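Side-chain contacts in carboxylesterase (Est-2) (Archaeoglobus fulgidus, PDB 5FRD), which probably hydrolyses carboxylic esters as a thermophilic alpha/beta hydrolase, with a coenzyme A molecule bound in the vicinity of its active site: residues T203-H208 against L220-G225; V60-V65 against A69-E74; G189-V194 against K247-A252; P122-G127 against L167-C172. One frame throughout, in Å; residues are numbered along the deposited sequence.

Contacts 1 and 3 belong to the same edge of the central sheet: strand 192-197 of contact 3 lies beside strand 218-223 of contact 1, and Val-221 N meets Val-194 O at 2.8 Å, probably as a hydrogen bond. Contacts 2 and 4 touch through Leu-171, whose CD2 lies 3.5 Å from Asn-63 O. Coenzyme A connects contacts 1 and 4, which have nearest atoms about 8 Å apart: Tyr-207 of the first and Cys-172 of the second both line its pocket. His-208 and Leu-169 lie near a probable Ser-89/His-228/Asp-200 triad. Contact 3 is remote from the pocket, its centre 32 Å from that of contact 4.

Contact 1 (T203-H208 against L220-G225); sequences TPLKYH and LVVIPG. With COA (coenzyme A), chain C.
Leu-220 and His-208 meet on the inner side of a beta-alpha-beta unit of the alpha/beta-hydrolase sheet, where His-208 is buried and helix 205-214 packs against the edge strand 218-223. Leu-220 CD1 comes within 3.9 Å of His-208 CB, and both side chains also rest on Val-194 of the adjoining strand. The outer side is more open to solvent: Leu-205, its CG trans to the backbone N (chi1 177°), extends across Val-222 at about a right angle, with 3.8 Å between its CD1 and Val-222 CG2. Tyr-207 turns to coenzyme A, its ring nearly parallel to the adenine: Pro-204 CD sits over the centre of one face and the amine N6A over that of the other. A serine in place of Tyr-207 would probably leave the adenine without the aromatic surface it lies on and open a gap beside Pro-204. His-208 is pinned at both nitrogens: NE2 to Thr-114 N, and ND1, in the ring plane, to Pro-204 O at 3.0 Å, from the face opposite Tyr-207 N.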
loop_
_atom_site.group_PDB
_atom_site.type_symbol
_atom_site.label_atom_id
_atom_site.label_comp_id
_atom_site.label_asym_id
_atom_site.label_seq_id
_atom_site.Cartn_x
_atom_site.Cartn_y
_atom_site.Cartn_z
ATOM N N THR A 203 -5.884 -10.258 -3.290
ATOM C CA THR A 203 -6.444 -9.201 -4.139
ATOM C C THR A 203 -6.132 -9.654 -5.563
ATOM O O THR A 203 -5.113 -9.348 -6.128
ATOM C CB THR A 203 -5.822 -7.818 -3.829
ATOM O OG1 THR A 203 -4.403 -7.882 -3.880
ATOM C CG2 THR A 203 -6.218 -7.332 -2.459
ATOM N N PRO A 204 -7.034 -10.472 -6.131
ATOM C CA PRO A 204 -6.689 -11.161 -7.372
ATOM C C PRO A 204 -6.792 -10.288 -8.614
ATOM O O PRO A 204 -7.138 -9.088 -8.552
ATOM C CB PRO A 204 -7.697 -12.312 -7.411
ATOM C CG PRO A 204 -8.850 -11.804 -6.652
ATOM C CD PRO A 204 -8.297 -10.939 -5.561
ATOM N N LEU A 205 -6.506 -10.885 -9.762
ATOM C CA LEU A 205 -6.499 -10.178 -11.028
ATOM C C LEU A 205 -7.766 -9.382 -11.255
ATOM O O LEU A 205 -7.686 -8.236 -11.677
ATOM C CB LEU A 205 -6.323 -11.171 -12.166
ATOM C CG LEU A 205 -6.369 -10.599 -13.572
ATOM C CD1 LEU A 205 -5.233 -9.595 -13.800
ATOM C CD2 LEU A 205 -6.277 -11.720 -14.589
ATOM N N LYS A 206 -8.932 -9.953 -10.979
ATOM C CA LYS A 206 -10.177 -9.234 -11.254
ATOM C C LYS A 206 -10.294 -7.924 -10.502
ATOM O O LYS A 206 -10.902 -7.011 -11.016
ATOM C CB LYS A 206 -11.400 -10.077 -10.997
ATOM C CG LYS A 206 -11.616 -11.169 -12.035
ATOM C CD LYS A 206 -12.700 -12.142 -11.560
ATOM C CE LYS A 206 -12.699 -13.452 -12.368
ATOM N NZ LYS A 206 -14.076 -13.981 -12.603
ATOM N N TYR A 207 -9.700 -7.819 -9.307
ATOM C CA TYR A 207 -9.764 -6.543 -8.595
ATOM C C TYR A 207 -9.000 -5.465 -9.364
ATOM O O TYR A 207 -9.364 -4.268 -9.328
ATOM C CB TYR A 207 -9.166 -6.631 -7.210
ATOM C CG TYR A 207 -9.909 -7.433 -6.171
ATOM C CD1 TYR A 207 -10.970 -8.299 -6.500
ATOM C CD2 TYR A 207 -9.556 -7.327 -4.823
ATOM C CE1 TYR A 207 -11.634 -9.046 -5.511
ATOM C CE2 TYR A 207 -10.206 -8.072 -3.837
ATOM C CZ TYR A 207 -11.233 -8.949 -4.197
ATOM O OH TYR A 207 -11.893 -9.734 -3.250
ATOM N N HIS A 208 -7.934 -5.872 -10.050
ATOM C CA HIS A 208 -7.045 -4.961 -10.769
ATOM C C HIS A 208 -7.583 -4.638 -12.163
ATOM O O HIS A 208 -7.483 -3.502 -12.624
ATOM C CB HIS A 208 -5.631 -5.530 -10.736
ATOM C CG HIS A 208 -5.109 -5.608 -9.336
ATOM N ND1 HIS A 208 -5.400 -6.646 -8.482
ATOM C CD2 HIS A 208 -4.453 -4.691 -8.599
ATOM C CE1 HIS A 208 -4.889 -6.384 -7.292
ATOM N NE2 HIS A 208 -4.315 -5.202 -7.344
ATOM N N LEU A 220 -2.248 -1.467 -16.740
ATOM C CA LEU A 220 -2.216 -2.655 -15.898
ATOM C C LEU A 220 -0.951 -3.423 -16.157
ATOM O O LEU A 220 -0.615 -3.683 -17.318
ATOM C CB LEU A 220 -3.428 -3.510 -16.197
ATOM C CG LEU A 220 -3.498 -4.864 -15.510
ATOM C CD1 LEU A 220 -3.624 -4.724 -13.991
ATOM C CD2 LEU A 220 -4.681 -5.642 -16.069
ATOM N N VAL A 221 -0.239 -3.814 -15.094
ATOM C CA VAL A 221 0.961 -4.625 -15.157
ATOM C C VAL A 221 0.788 -5.795 -14.222
ATOM O O VAL A 221 0.678 -5.621 -12.993
ATOM C CB VAL A 221 2.214 -3.819 -14.757
ATOM C CG1 VAL A 221 3.447 -4.704 -14.754
ATOM C CG2 VAL A 221 2.410 -2.662 -15.732
ATOM N N VAL A 222 0.740 -6.984 -14.789
ATOM C CA VAL A 222 0.692 -8.218 -14.042
ATOM C C VAL A 222 2.121 -8.739 -14.040
ATOM O O VAL A 222 2.749 -8.869 -15.095
ATOM C CB VAL A 222 -0.269 -9.235 -14.692
ATOM C CG1 VAL A 222 -0.290 -10.543 -13.919
ATOM C CG2 VAL A 222 -1.660 -8.631 -14.816
ATOM N N ILE A 223 2.641 -9.052 -12.853
ATOM C CA ILE A 223 4.035 -9.497 -12.707
ATOM C C ILE A 223 4.081 -10.988 -12.470
ATOM O O ILE A 223 3.627 -11.489 -11.450
ATOM C CB ILE A 223 4.760 -8.740 -11.577
ATOM C CG1 ILE A 223 4.759 -7.251 -11.962
ATOM C CG2 ILE A 223 6.185 -9.286 -11.376
ATOM C CD1 ILE A 223 5.565 -6.313 -11.105
ATOM N N PRO A 224 4.659 -11.733 -13.430
ATOM C CA PRO A 224 4.733 -13.176 -13.225
ATOM C C PRO A 224 5.589 -13.630 -12.047
ATOM O O PRO A 224 6.556 -12.959 -11.713
ATOM C CB PRO A 224 5.361 -13.673 -14.540
ATOM C CG PRO A 224 5.176 -12.596 -15.521
ATOM C CD PRO A 224 5.174 -11.319 -14.754
ATOM N N GLY A 225 5.237 -14.765 -11.439
ATOM C CA GLY A 225 6.024 -15.349 -10.367
ATOM C C GLY A 225 5.978 -14.631 -9.031
ATOM O O GLY A 225 6.777 -14.901 -8.135
HETATM N N1A COA C . -13.126 -5.556 -7.279
HETATM C C2A COA C . -14.009 -6.071 -8.146
HETATM N N3A COA C . -15.024 -6.846 -7.741
HETATM C C4A COA C . -15.206 -7.119 -6.430
HETATM C C5A COA C . -14.298 -6.597 -5.429
HETATM C C6A COA C . -13.221 -5.760 -5.930
HETATM N N6A COA C . -12.326 -5.241 -5.063
HETATM N N7A COA C . -14.679 -7.032 -4.218
HETATM C C8A COA C . -15.788 -7.760 -4.435
HETATM N N9A COA C . -16.084 -7.808 -5.750
HETATM C C1B COA C . -17.212 -8.557 -6.337
HETATM C C2B COA C . -16.899 -10.022 -6.231
HETATM O O2B COA C . -16.098 -10.429 -7.339
HETATM C C3B COA C . -18.292 -10.625 -6.159
HETATM O O3B COA C . -18.807 -10.755 -7.482
HETATM P P3B COA C . -19.597 -12.077 -7.979
HETATM O O7A COA C . -20.815 -12.059 -7.079
HETATM O O8A COA C . -18.612 -13.203 -7.736
HETATM O O9A COA C . -19.856 -11.801 -9.443
HETATM C C4B COA C . -19.093 -9.588 -5.396
HETATM O O4B COA C . -18.384 -8.346 -5.575
HETATM C C5B COA C . -19.257 -9.881 -3.913
HETATM O O5B COA C . -17.959 -10.017 -3.313
HETATM P P1A COA C . -17.686 -9.559 -1.799
HETATM O O1A COA C . -18.277 -8.237 -1.528
HETATM O O2A COA C . -16.174 -9.700 -1.620
HETATM O O3A COA C . -18.456 -10.574 -0.819
HETATM P P2A COA C . -18.458 -12.183 -0.796
HETATM O O4A COA C . -19.263 -12.458 0.444
HETATM O O5A COA C . -18.811 -12.720 -2.149
HETATM O O6A COA C . -16.930 -12.670 -0.579
HETATM C CBP COA C . -14.845 -13.030 0.482
HETATM C CCP COA C . -16.222 -12.395 0.623
HETATM C CDP COA C . -14.036 -12.689 1.732
HETATM C CEP COA C . -15.024 -14.558 0.369
HETATM C CAP COA C . -14.153 -12.456 -0.780
HETATM O OAP COA C . -14.138 -11.006 -0.728
HETATM C C9P COA C . -12.743 -12.977 -0.953
HETATM O O9P COA C . -12.550 -14.140 -1.237
HETATM N N8P COA C . -11.746 -12.085 -0.811
HETATM C C7P COA C . -10.341 -12.380 -1.104
HETATM C C6P COA C . -9.546 -12.884 0.096
HETATM C C5P COA C . -9.219 -11.896 1.199
HETATM O O5P COA C . -9.439 -12.183 2.383
HETATM N N4P COA C . -8.631 -10.753 0.839
HETATM C C3P COA C . -8.162 -9.779 1.798
HETATM C C2P COA C . -8.318 -8.389 1.228
HETATM S S1P COA C . -7.583 -7.207 2.379
#

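Contact 2 (V60-V65 against A69-E74); sequences VEVNSV and AYYASE
Val-60 and Val-62 pack on Tyr-71 in a local loop-to-helix contact, in which the segment leading into helix 65-79 folds back along the helix's first turns. The phenol is the meeting point. Val-60 and Tyr-71 approach head-on, and Val-60 CG1 lies 3.8 Å from Tyr-71 OH. Chi1 of 70° in Val-60 tucks CG1 between the backbone N and the carbonyl carbon, so that both methyls reach the hydroxyl, CG2 standing 3.9 Å from Tyr-71 OH. Val-62 CG2 touches the ring more loosely, 4.4 Å from Tyr-71 CE2. A water in the ring plane supplies the polar link: it lies 2.9 Å from Tyr-71 OH and donates to Glu-61 O, tying the end of the ring to the loop backbone. Ser-64 is the N-cap of the helix, its OG bonded to Glu-67 N, and Val-65 O accepts from Ala-69 N at 2.9 Å in the first helical turn. Around this corner, Val-65 faces Ala-93 and Val-94 of helix 90-101, Tyr-71 leans on Val-9 of strand 3-9, and Leu-171 of helix 162-173 packs against the loop at Val-62.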
loop_
_atom_site.group_PDB
_atom_site.type_symbol
_atom_site.label_atom_id
_atom_site.label_comp_id
_atom_site.label_asym_id
_atom_site.label_seq_id
_atom_site.Cartn_x
_atom_site.Cartn_y
_atom_site.Cartn_z
ATOM N N VAL A 60 -2.244 5.463 18.165
ATOM C CA VAL A 60 -3.412 6.334 18.283
ATOM C C VAL A 60 -4.626 5.564 17.771
ATOM O O VAL A 60 -4.540 4.717 16.866
ATOM C CB VAL A 60 -3.201 7.676 17.534
ATOM C CG1 VAL A 60 -3.190 7.481 16.020
ATOM C CG2 VAL A 60 -4.275 8.694 17.915
ATOM N N GLU A 61 -5.795 5.836 18.350
ATOM C CA GLU A 61 -7.016 5.182 17.907
ATOM C C GLU A 61 -7.356 5.577 16.469
ATOM O O GLU A 61 -7.444 6.769 16.156
ATOM C CB GLU A 61 -8.183 5.554 18.837
ATOM C CG GLU A 61 -9.458 4.763 18.598
ATOM C CD GLU A 61 -10.651 5.269 19.405
ATOM O OE1 GLU A 61 -10.513 6.248 20.176
ATOM O OE2 GLU A 61 -11.746 4.689 19.246
ATOM N N VAL A 62 -7.559 4.578 15.600
ATOM C CA VAL A 62 -7.946 4.803 14.208
ATOM C C VAL A 62 -9.118 3.887 13.861
ATOM O O VAL A 62 -9.008 2.667 13.933
ATOM C CB VAL A 62 -6.759 4.568 13.228
ATOM C CG1 VAL A 62 -7.194 4.692 11.767
ATOM C CG2 VAL A 62 -5.638 5.541 13.527
ATOM N N ASN A 63 -10.231 4.499 13.455
ATOM C CA ASN A 63 -11.484 3.780 13.238
ATOM C C ASN A 63 -11.933 3.652 11.786
ATOM O O ASN A 63 -12.953 3.024 11.486
ATOM C CB ASN A 63 -12.559 4.458 14.104
ATOM C CG ASN A 63 -12.292 4.265 15.589
ATOM O OD1 ASN A 63 -11.935 3.165 16.039
ATOM N ND2 ASN A 63 -12.454 5.324 16.348
ATOM N N SER A 64 -11.134 4.191 10.854
ATOM C CA SER A 64 -11.480 4.112 9.447
ATOM C C SER A 64 -10.261 4.271 8.558
ATOM O O SER A 64 -9.249 4.857 8.966
ATOM C CB SER A 64 -12.488 5.204 9.065
ATOM O OG SER A 64 -11.903 6.478 9.182
ATOM N N VAL A 65 -10.390 3.762 7.341
ATOM C CA VAL A 65 -9.417 4.040 6.282
ATOM C C VAL A 65 -9.271 5.553 6.080
ATOM O O VAL A 65 -8.154 6.036 5.882
ATOM C CB VAL A 65 -9.791 3.324 4.982
ATOM C CG1 VAL A 65 -8.876 3.723 3.833
ATOM C CG2 VAL A 65 -9.716 1.812 5.142
ATOM N N ALA A 69 -5.965 7.953 5.953
ATOM C CA ALA A 69 -5.726 8.858 4.837
ATOM C C ALA A 69 -5.425 10.294 5.265
ATOM O O ALA A 69 -4.660 10.988 4.601
ATOM C CB ALA A 69 -6.895 8.812 3.859
ATOM N N TYR A 70 -6.025 10.718 6.375
ATOM C CA TYR A 70 -5.676 12.002 6.950
ATOM C C TYR A 70 -4.211 12.031 7.374
ATOM O O TYR A 70 -3.472 12.945 7.004
ATOM C CB TYR A 70 -6.580 12.339 8.142
ATOM C CG TYR A 70 -6.137 13.578 8.855
ATOM C CD1 TYR A 70 -6.407 14.822 8.294
ATOM C CD2 TYR A 70 -5.409 13.506 10.027
ATOM C CE1 TYR A 70 -5.982 15.989 8.914
ATOM C CE2 TYR A 70 -4.973 14.677 10.649
ATOM C CZ TYR A 70 -5.264 15.902 10.075
ATOM O OH TYR A 70 -4.863 17.084 10.660
ATOM N N TYR A 71 -3.765 11.038 8.142
ATOM C CA TYR A 71 -2.348 10.986 8.515
ATOM C C TYR A 71 -1.421 10.897 7.303
ATOM O O TYR A 71 -0.386 11.562 7.261
ATOM C CB TYR A 71 -2.032 9.847 9.484
ATOM C CG TYR A 71 -2.620 10.068 10.842
ATOM C CD1 TYR A 71 -2.072 11.019 11.709
ATOM C CD2 TYR A 71 -3.741 9.361 11.258
ATOM C CE1 TYR A 71 -2.646 11.262 12.948
ATOM C CE2 TYR A 71 -4.313 9.588 12.503
ATOM C CZ TYR A 71 -3.764 10.542 13.328
ATOM O OH TYR A 71 -4.339 10.762 14.561
ATOM N N ALA A 72 -1.812 10.123 6.298
ATOM C CA ALA A 72 -1.002 10.012 5.112
ATOM C C ALA A 72 -0.923 11.312 4.348
ATOM O O ALA A 72 0.133 11.703 3.901
ATOM C CB ALA A 72 -1.501 8.883 4.237
ATOM N N SER A 73 -2.076 11.981 4.165
ATOM C CA SER A 73 -2.086 13.240 3.455
ATOM C C SER A 73 -1.267 14.344 4.139
ATOM O O SER A 73 -0.481 15.028 3.473
ATOM C CB SER A 73 -3.505 13.690 3.188
ATOM O OG SER A 73 -4.232 13.898 4.369
ATOM N N GLU A 74 -1.421 14.470 5.451
ATOM C CA GLU A 74 -0.637 15.439 6.191
ATOM C C GLU A 74 0.841 15.137 6.100
ATOM O O GLU A 74 1.682 16.015 5.956
ATOM C CB GLU A 74 -1.074 15.487 7.662
ATOM C CG GLU A 74 -2.442 16.106 7.861
ATOM C CD GLU A 74 -2.456 17.583 7.498
ATOM O OE1 GLU A 74 -1.640 18.340 8.043
ATOM O OE2 GLU A 74 -3.242 17.974 6.625
HETATM O O HOH W 1 -6.800 9.360 14.964
#

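Contact 3 (G189-V194 against K247-A252); sequences GVPTLV and KKVGVA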
loop_
_atom_site.group_PDB
_atom_site.type_symbol
_atom_site.label_atom_id
_atom_site.label_comp_id
_atom_site.label_asym_id
_atom_site.label_seq_id
_atom_site.Cartn_x
_atom_site.Cartn_y
_atom_site.Cartn_z
ATOM N N GLY A 189 -8.966 11.078 -12.000
ATOM C CA GLY A 189 -8.520 11.919 -13.108
ATOM C C GLY A 189 -7.027 11.941 -13.383
ATOM O O GLY A 189 -6.576 12.488 -14.388
ATOM N N VAL A 190 -6.244 11.332 -12.502
ATOM C CA VAL A 190 -4.788 11.338 -12.638
ATOM C C VAL A 190 -4.305 10.049 -13.287
ATOM O O VAL A 190 -5.036 9.037 -13.242
ATOM C CB VAL A 190 -4.058 11.566 -11.290
ATOM C CG1 VAL A 190 -4.354 12.952 -10.745
ATOM C CG2 VAL A 190 -4.370 10.497 -10.262
ATOM N N PRO A 191 -3.095 10.058 -13.844
ATOM C CA PRO A 191 -2.539 8.819 -14.366
ATOM C C PRO A 191 -2.450 7.781 -13.258
ATOM O O PRO A 191 -2.100 8.105 -12.118
ATOM C CB PRO A 191 -1.159 9.216 -14.869
ATOM C CG PRO A 191 -1.275 10.694 -15.120
ATOM C CD PRO A 191 -2.175 11.194 -14.064
ATOM N N THR A 192 -2.717 6.537 -13.603
ATOM C CA THR A 192 -2.773 5.450 -12.648
ATOM C C THR A 192 -2.020 4.256 -13.220
ATOM O O THR A 192 -2.152 3.921 -14.397
ATOM C CB THR A 192 -4.232 5.133 -12.296
ATOM O OG1 THR A 192 -4.862 6.276 -11.666
ATOM C CG2 THR A 192 -4.348 4.027 -11.301
ATOM N N LEU A 193 -1.250 3.610 -12.364
ATOM C CA LEU A 193 -0.588 2.342 -12.669
ATOM C C LEU A 193 -1.155 1.325 -11.722
ATOM O O LEU A 193 -1.257 1.578 -10.506
ATOM C CB LEU A 193 0.918 2.459 -12.496
ATOM C CG LEU A 193 1.733 1.191 -12.759
ATOM C CD1 LEU A 193 1.618 0.786 -14.221
ATOM C CD2 LEU A 193 3.167 1.434 -12.389
ATOM N N VAL A 194 -1.596 0.185 -12.264
ATOM C CA VAL A 194 -2.236 -0.860 -11.456
ATOM C C VAL A 194 -1.338 -2.080 -11.560
ATOM O O VAL A 194 -1.041 -2.527 -12.685
ATOM C CB VAL A 194 -3.660 -1.161 -11.960
ATOM C CG1 VAL A 194 -4.336 -2.219 -11.134
ATOM C CG2 VAL A 194 -4.514 0.115 -12.010
ATOM N N LYS A 247 8.629 8.046 -15.367
ATOM C CA LYS A 247 9.088 8.775 -16.596
ATOM C C LYS A 247 7.924 9.342 -17.343
ATOM O O LYS A 247 7.933 10.510 -17.744
ATOM C CB LYS A 247 9.782 7.862 -17.633
ATOM C CG LYS A 247 11.150 8.363 -18.069
ATOM C CD LYS A 247 11.637 7.692 -19.360
ATOM C CE LYS A 247 12.666 8.537 -20.159
ATOM N NZ LYS A 247 11.980 9.594 -20.961
ATOM N N LYS A 248 6.899 8.519 -17.543
ATOM C CA LYS A 248 5.699 8.922 -18.262
ATOM C C LYS A 248 5.011 10.125 -17.622
ATOM O O LYS A 248 4.579 11.041 -18.313
ATOM C CB LYS A 248 4.724 7.755 -18.365
ATOM C CG LYS A 248 3.472 8.059 -19.180
ATOM C CD LYS A 248 2.575 6.844 -19.288
ATOM C CE LYS A 248 1.461 6.876 -18.251
ATOM N NZ LYS A 248 0.311 7.695 -18.721
ATOM N N VAL A 249 4.919 10.132 -16.298
ATOM C CA VAL A 249 4.284 11.221 -15.566
ATOM C C VAL A 249 5.215 12.435 -15.348
ATOM O O VAL A 249 4.772 13.497 -14.894
ATOM C CB VAL A 249 3.750 10.663 -14.222
ATOM C CG1 VAL A 249 3.427 11.763 -13.195
ATOM C CG2 VAL A 249 2.539 9.795 -14.502
ATOM N N GLY A 250 6.501 12.291 -15.619
ATOM C CA GLY A 250 7.455 13.412 -15.466
ATOM C C GLY A 250 8.030 13.640 -14.086
ATOM O O GLY A 250 8.493 14.733 -13.774
ATOM N N VAL A 251 8.062 12.597 -13.263
ATOM C CA VAL A 251 8.626 12.682 -11.940
ATOM C C VAL A 251 10.042 12.226 -12.146
ATOM O O VAL A 251 10.349 11.014 -12.178
ATOM C CB VAL A 251 7.775 11.904 -10.911
ATOM C CG1 VAL A 251 8.469 11.761 -9.562
ATOM C CG2 VAL A 251 6.488 12.675 -10.711
ATOM N N ALA A 252 10.854 13.267 -12.354
ATOM C CA ALA A 252 12.225 13.180 -12.811
ATOM C C ALA A 252 13.114 12.613 -11.734
ATOM O O ALA A 252 12.792 12.649 -10.525
ATOM C CB ALA A 252 12.728 14.550 -13.250
HETATM O O HOH W 2 -1.408 5.453 -16.849
#
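Pro-191 and Val-249 bring their backbones closest, CA to CA 7.3 Å, where the loop entering strand 192-197 passes the end of helix 235-249. In this alpha/beta-hydrolase fold the contact joins the start of a strand of the central sheet, next to its edge, to the last helix, at the surface and away from the coenzyme A pocket. Val-249 and Lys-248 each adopt two conformers, and their side-chain contacts hold for the one described. The apolar part is small: Val-249 CG2 lies 3.8 Å from Pro-191 CB and 4.0 Å from Pro-191 CG, one methyl against the CB-CG side of the pyrrolidine ring. Chi1 of 163° sets CG1 opposite the backbone N, which leaves CG2, beside that N, to meet the proline. Lys-248 borders the proline on the outer side. Its chain runs extended and then bends at chi3 (97°), and NZ stands 4.4 Å from Pro-191 CB. A water lies 3.0 Å from Thr-192 O and is held only weakly by Lys-248 NZ, which has another weak bond to Asn-217 OD1. Thr-192 turns from the helix, its OG1 donating to Val-190 O from above the carbonyl plane. The helix closes in a Schellman motif at Gly-250: with phi at 85° a side chain would press on the carbonyl O of Val-249, and Gly-250 N bonds to Lys-247 O at 3.1 Å.

Contact 4 (P122-G127 against L167-C172); sequences PEILEG and LDLSLC
Leu-125 and Leu-169 stand where the two helical segments run nearest, CA to CA 6.9 Å, and the contact between them is made by side chains without a polar bond. The two leucines lie alongside, pointing opposite ways. Leu-125 CG lies trans to the backbone N (chi1 -174°), and this extends CD1 to 3.8 Å from Leu-169 CB and 3.7 Å from Ser-170 OG. The second approach, for the serine conformer described, is a methyl-to-oxygen van der Waals contact; the hydroxyl has its polar partner in His-166 O of its own helix. Ile-124 crosses Leu-169 at about a right angle, its CG2 branch 4.0 Å from Leu-169 CD1. The helices belong to the insertion between strands 106-112 and 192-197, consistent with the cap of an alpha/beta hydrolase. Ile-124 lies about 4 Å from coenzyme A, side chain to ligand, and Cys-172 touches it. Met-139 of helix 132-141 packs on both Ile-124 and Leu-169, while Asp-168 and Leu-171 contact Tyr-68 of helix 65-79.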
loop_
_atom_site.group_PDB
_atom_site.type_symbol
_atom_site.label_atom_id
_atom_site.label_comp_id
_atom_site.label_asym_id
_atom_site.label_seq_id
_atom_site.Cartn_x
_atom_site.Cartn_y
_atom_site.Cartn_z
ATOM N N PRO A 122 -13.590 -14.638 6.398
ATOM C CA PRO A 122 -13.848 -14.837 7.822
ATOM C C PRO A 122 -12.907 -15.822 8.530
ATOM O O PRO A 122 -12.499 -15.593 9.668
ATOM C CB PRO A 122 -15.287 -15.338 7.834
ATOM C CG PRO A 122 -15.898 -14.601 6.700
ATOM C CD PRO A 122 -14.844 -14.636 5.623
ATOM N N GLU A 123 -12.449 -16.833 7.831
ATOM C CA GLU A 123 -11.443 -17.774 8.383
ATOM C C GLU A 123 -10.112 -17.087 8.774
ATOM O O GLU A 123 -9.385 -17.549 9.660
ATOM C CB GLU A 123 -11.205 -18.884 7.368
ATOM C CG GLU A 123 -10.380 -20.056 7.873
ATOM C CD GLU A 123 -10.399 -21.267 6.937
ATOM O OE1 GLU A 123 -10.931 -21.157 5.811
ATOM O OE2 GLU A 123 -9.864 -22.337 7.321
ATOM N N ILE A 124 -9.767 -15.994 8.101
ATOM C CA ILE A 124 -8.611 -15.183 8.505
ATOM C C ILE A 124 -9.058 -14.265 9.625
ATOM O O ILE A 124 -8.472 -14.262 10.688
ATOM C CB ILE A 124 -8.015 -14.364 7.317
ATOM C CG1 ILE A 124 -7.456 -15.280 6.204
ATOM C CG2 ILE A 124 -6.910 -13.409 7.807
ATOM C CD1 ILE A 124 -7.063 -14.607 4.895
ATOM N N LEU A 125 -10.071 -13.436 9.382
ATOM C CA LEU A 125 -10.376 -12.335 10.263
ATOM C C LEU A 125 -10.842 -12.834 11.638
ATOM O O LEU A 125 -10.352 -12.339 12.649
ATOM C CB LEU A 125 -11.382 -11.381 9.555
ATOM C CG LEU A 125 -11.746 -10.081 10.236
ATOM C CD1 LEU A 125 -10.528 -9.194 10.449
ATOM C CD2 LEU A 125 -12.796 -9.347 9.420
ATOM N N GLU A 126 -11.719 -13.839 11.668
ATOM C CA GLU A 126 -12.192 -14.430 12.926
ATOM C C GLU A 126 -11.170 -15.427 13.484
ATOM O O GLU A 126 -11.073 -15.616 14.695
ATOM C CB GLU A 126 -13.546 -15.138 12.753
ATOM C CG GLU A 126 -14.737 -14.281 12.306
ATOM C CD GLU A 126 -14.835 -12.964 13.054
ATOM O OE1 GLU A 126 -15.265 -12.964 14.229
ATOM O OE2 GLU A 126 -14.487 -11.928 12.459
ATOM N N GLY A 127 -10.392 -16.055 12.601
ATOM C CA GLY A 127 -9.349 -16.995 13.004
ATOM C C GLY A 127 -8.211 -16.348 13.801
ATOM O O GLY A 127 -7.559 -17.003 14.621
ATOM N N LEU A 167 -6.889 -5.335 13.672
ATOM C CA LEU A 167 -7.489 -3.999 13.539
ATOM C C LEU A 167 -7.434 -3.505 12.114
ATOM O O LEU A 167 -8.441 -3.020 11.569
ATOM C CB LEU A 167 -6.814 -2.983 14.447
ATOM C CG LEU A 167 -7.024 -3.164 15.955
ATOM C CD1 LEU A 167 -6.172 -2.150 16.701
ATOM C CD2 LEU A 167 -8.489 -3.021 16.348
ATOM N N ASP A 168 -6.286 -3.647 11.476
ATOM C CA ASP A 168 -6.099 -3.199 10.088
ATOM C C ASP A 168 -7.027 -3.966 9.145
ATOM O O ASP A 168 -7.629 -3.392 8.251
ATOM C CB ASP A 168 -4.649 -3.458 9.624
ATOM C CG ASP A 168 -3.623 -2.537 10.255
ATOM O OD1 ASP A 168 -3.971 -1.497 10.858
ATOM O OD2 ASP A 168 -2.383 -2.869 10.141
ATOM N N LEU A 169 -7.097 -5.287 9.281
ATOM C CA LEU A 169 -7.944 -6.107 8.423
ATOM C C LEU A 169 -9.413 -5.803 8.658
ATOM O O LEU A 169 -10.204 -5.899 7.719
ATOM C CB LEU A 169 -7.661 -7.588 8.596
ATOM C CG LEU A 169 -6.307 -8.047 8.051
ATOM C CD1 LEU A 169 -6.099 -9.505 8.447
ATOM C CD2 LEU A 169 -6.218 -7.910 6.550
ATOM N N SER A 170 -9.794 -5.478 9.875
ATOM C CA SER A 170 -11.170 -5.040 10.143
ATOM C C SER A 170 -11.501 -3.757 9.395
ATOM O O SER A 170 -12.624 -3.597 8.910
ATOM C CB SER A 170 -11.372 -4.858 11.641
ATOM O OG SER A 170 -11.331 -6.099 12.309
ATOM N N LEU A 171 -10.532 -2.847 9.259
ATOM C CA LEU A 171 -10.755 -1.632 8.476
ATOM C C LEU A 171 -10.883 -1.978 7.007
ATOM O O LEU A 171 -11.741 -1.422 6.312
ATOM C CB LEU A 171 -9.629 -0.623 8.657
ATOM C CG LEU A 171 -9.404 -0.038 10.050
ATOM C CD1 LEU A 171 -8.309 1.020 10.020
ATOM C CD2 LEU A 171 -10.666 0.536 10.671
ATOM N N CYS A 172 -10.062 -2.876 6.496
ATOM C CA CYS A 172 -10.217 -3.375 5.124
ATOM C C CYS A 172 -11.598 -3.962 4.876
ATOM O O CYS A 172 -12.257 -3.696 3.837
ATOM C CB CYS A 172 -9.190 -4.462 4.794
ATOM S SG CYS A 172 -7.485 -3.895 4.661
#